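Long-range contact in putative poly(3-hydroxybutyrate) depolymerase LpqC (Bordetella parapertussis 12822, PDB 3D0K), which is probably a serine hydrolase of the alpha/beta-hydrolase fold that cleaves ester bonds, perhaps those of poly(3-hydroxybutyrate): residues A[145-150]-A[171-176]. Residues are numbered along the deposited sequence; the frame is centred on the assembly and turned at random.
With SO4 (sulfate ion), chain E; SO4 (sulfate ion), chain G.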
loop_
_atom_site.group_PDB
_atom_site.type_symbol
_atom_site.label_atom_id
_atom_site.label_comp_id
_atom_site.label_asym_id
_atom_site.label_seq_id
_atom_site.Cartn_x
_atom_site.Cartn_y
_atom_site.Cartn_z
ATOM N N PHE A 145 -2.269 1.153 -3.716
ATOM C CA PHE A 145 -2.227 -0.319 -3.853
ATOM C C PHE A 145 -0.917 -0.840 -3.288
ATOM O O PHE A 145 0.134 -0.215 -3.469
ATOM C CB PHE A 145 -2.315 -0.690 -5.320
ATOM C CG PHE A 145 -2.000 -2.156 -5.600
ATOM C CD1 PHE A 145 -2.982 -3.136 -5.453
ATOM C CD2 PHE A 145 -0.732 -2.528 -5.988
ATOM C CE1 PHE A 145 -2.715 -4.453 -5.740
ATOM C CE2 PHE A 145 -0.429 -3.843 -6.261
ATOM C CZ PHE A 145 -1.431 -4.826 -6.147
ATOM N N GLY A 146 -0.928 -2.004 -2.613
ATOM C CA GLY A 146 0.309 -2.572 -2.154
ATOM C C GLY A 146 0.141 -4.089 -2.254
ATOM O O GLY A 146 -0.965 -4.578 -2.006
ATOM N N HIS A 147 1.189 -4.800 -2.645
ATOM C CA HIS A 147 1.140 -6.261 -2.650
ATOM C C HIS A 147 2.176 -6.837 -1.683
ATOM O O HIS A 147 3.336 -6.372 -1.645
ATOM C CB HIS A 147 1.389 -6.776 -4.084
ATOM C CG HIS A 147 1.393 -8.291 -4.200
ATOM N ND1 HIS A 147 0.243 -9.064 -4.205
ATOM C CD2 HIS A 147 2.414 -9.153 -4.355
ATOM C CE1 HIS A 147 0.568 -10.351 -4.345
ATOM N NE2 HIS A 147 1.886 -10.425 -4.384
ATOM N N SER A 148 1.802 -7.917 -0.974
ATOM C CA SER A 148 2.750 -8.620 -0.119
ATOM C C SER A 148 3.308 -7.709 0.966
ATOM O O SER A 148 2.502 -7.155 1.720
ATOM C CB SER A 148 3.841 -9.356 -0.900
ATOM O OG SER A 148 4.152 -10.582 -0.183
ATOM N N ALA A 149 4.636 -7.529 1.076
ATOM C CA ALA A 149 5.174 -6.553 2.061
ATOM C C ALA A 149 4.560 -5.170 1.882
ATOM O O ALA A 149 4.413 -4.412 2.851
ATOM C CB ALA A 149 6.735 -6.434 2.006
ATOM N N GLY A 150 4.225 -4.834 0.636
ATOM C CA GLY A 150 3.655 -3.533 0.363
ATOM C C GLY A 150 2.166 -3.544 0.774
ATOM O O GLY A 150 1.627 -2.518 1.055
ATOM N N ALA A 171 -5.151 -3.502 -0.141
ATOM C CA ALA A 171 -3.989 -4.218 0.305
ATOM C C ALA A 171 -4.123 -5.644 -0.214
ATOM O O ALA A 171 -5.118 -6.314 0.043
ATOM C CB ALA A 171 -3.894 -4.213 1.845
ATOM N N ALA A 172 -3.157 -6.082 -1.004
ATOM C CA ALA A 172 -3.305 -7.320 -1.710
ATOM C C ALA A 172 -2.334 -8.385 -1.148
ATOM O O ALA A 172 -1.127 -8.136 -1.069
ATOM C CB ALA A 172 -3.053 -7.078 -3.216
ATOM N N ASN A 173 -2.823 -9.570 -0.808
ATOM C CA ASN A 173 -1.928 -10.645 -0.263
ATOM C C ASN A 173 -0.877 -10.183 0.770
ATOM O O ASN A 173 0.282 -10.548 0.641
ATOM C CB ASN A 173 -1.182 -11.444 -1.393
ATOM C CG ASN A 173 -2.142 -12.161 -2.343
ATOM O OD1 ASN A 173 -3.269 -12.486 -1.956
ATOM N ND2 ASN A 173 -1.727 -12.331 -3.628
ATOM N N PRO A 174 -1.246 -9.358 1.778
ATOM C CA PRO A 174 -0.234 -9.133 2.825
ATOM C C PRO A 174 0.212 -10.456 3.470
ATOM O O PRO A 174 -0.644 -11.329 3.691
ATOM C CB PRO A 174 -0.994 -8.295 3.890
ATOM C CG PRO A 174 -2.090 -7.590 3.083
ATOM C CD PRO A 174 -2.514 -8.635 2.063
ATOM N N GLY A 175 1.507 -10.565 3.833
ATOM C CA GLY A 175 2.020 -11.786 4.488
ATOM C C GLY A 175 1.424 -11.969 5.892
ATOM O O GLY A 175 1.209 -13.092 6.315
ATOM N N TRP A 176 1.158 -10.876 6.611
ATOM C CA TRP A 176 0.493 -10.945 7.918
ATOM C C TRP A 176 0.033 -9.516 8.279
ATOM O O TRP A 176 0.338 -8.579 7.561
ATOM C CB TRP A 176 1.427 -11.533 9.013
ATOM C CG TRP A 176 2.424 -10.586 9.543
ATOM C CD1 TRP A 176 3.467 -10.008 8.848
ATOM C CD2 TRP A 176 2.520 -10.095 10.892
ATOM N NE1 TRP A 176 4.176 -9.180 9.688
ATOM C CE2 TRP A 176 3.645 -9.236 10.947
ATOM C CE3 TRP A 176 1.792 -10.332 12.069
ATOM C CZ2 TRP A 176 4.037 -8.563 12.126
ATOM C CZ3 TRP A 176 2.206 -9.664 13.272
ATOM C CH2 TRP A 176 3.306 -8.801 13.273
HETATM S S SO4 E . 5.124 -10.931 2.681
HETATM O O1 SO4 E . 4.110 -9.891 2.867
HETATM O O2 SO4 E . 5.882 -11.003 3.940
HETATM O O3 SO4 E . 4.616 -12.246 2.411
HETATM O O4 SO4 E . 6.149 -10.557 1.730
HETATM S S SO4 G . 6.243 -10.173 -4.002
HETATM O O1 SO4 G . 4.963 -10.710 -4.422
HETATM O O2 SO4 G . 6.525 -10.608 -2.648
HETATM O O3 SO4 G . 7.294 -10.627 -4.899
HETATM O O4 SO4 G . 6.172 -8.710 -4.083
#
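Ala172 is tied to Gly146 and to Ser148, just past the end of the neighbouring parallel strand, by two backbone hydrogen bonds. Its N donates to Gly146 O at 2.8 Å, and its O accepts from Ser148 N at 2.9 Å. Weaker CA-H...O contacts carry the pairing past the strand ends: Ser148 CA lies 3.2 Å from Asn173 O, and Pro174 CA approaches Ser148 O.

The strands belong to a beta-alpha-beta unit with helix 149-160 as the crossover. The sharp turn at Ser148 (phi 60°) has the form of the nucleophile elbow of alpha/beta hydrolases. Ser148 probably forms a catalytic triad with His271 and Asp216.

On the apolar side, Phe145 CE1 meets Ala172 CB at 3.7 Å.

Next to it, the His147 and Asn173 side chains run side by side, their planes 69° apart. With CG anti to the backbone N (chi1 179°), the imidazole brings CE1 to 3.1 Å from Asn173 ND2, which lies at the ring edge. Asn173 OD1 is hydrogen-bonded to Gly213 N.

A sulfate ion, probably from the crystallisation liquor, sits beside the turn at Ser148. Gly175 N makes a weak hydrogen bond of 2.9 Å to O1 of this chain E ion, which Arg237 and Gln152 also hold.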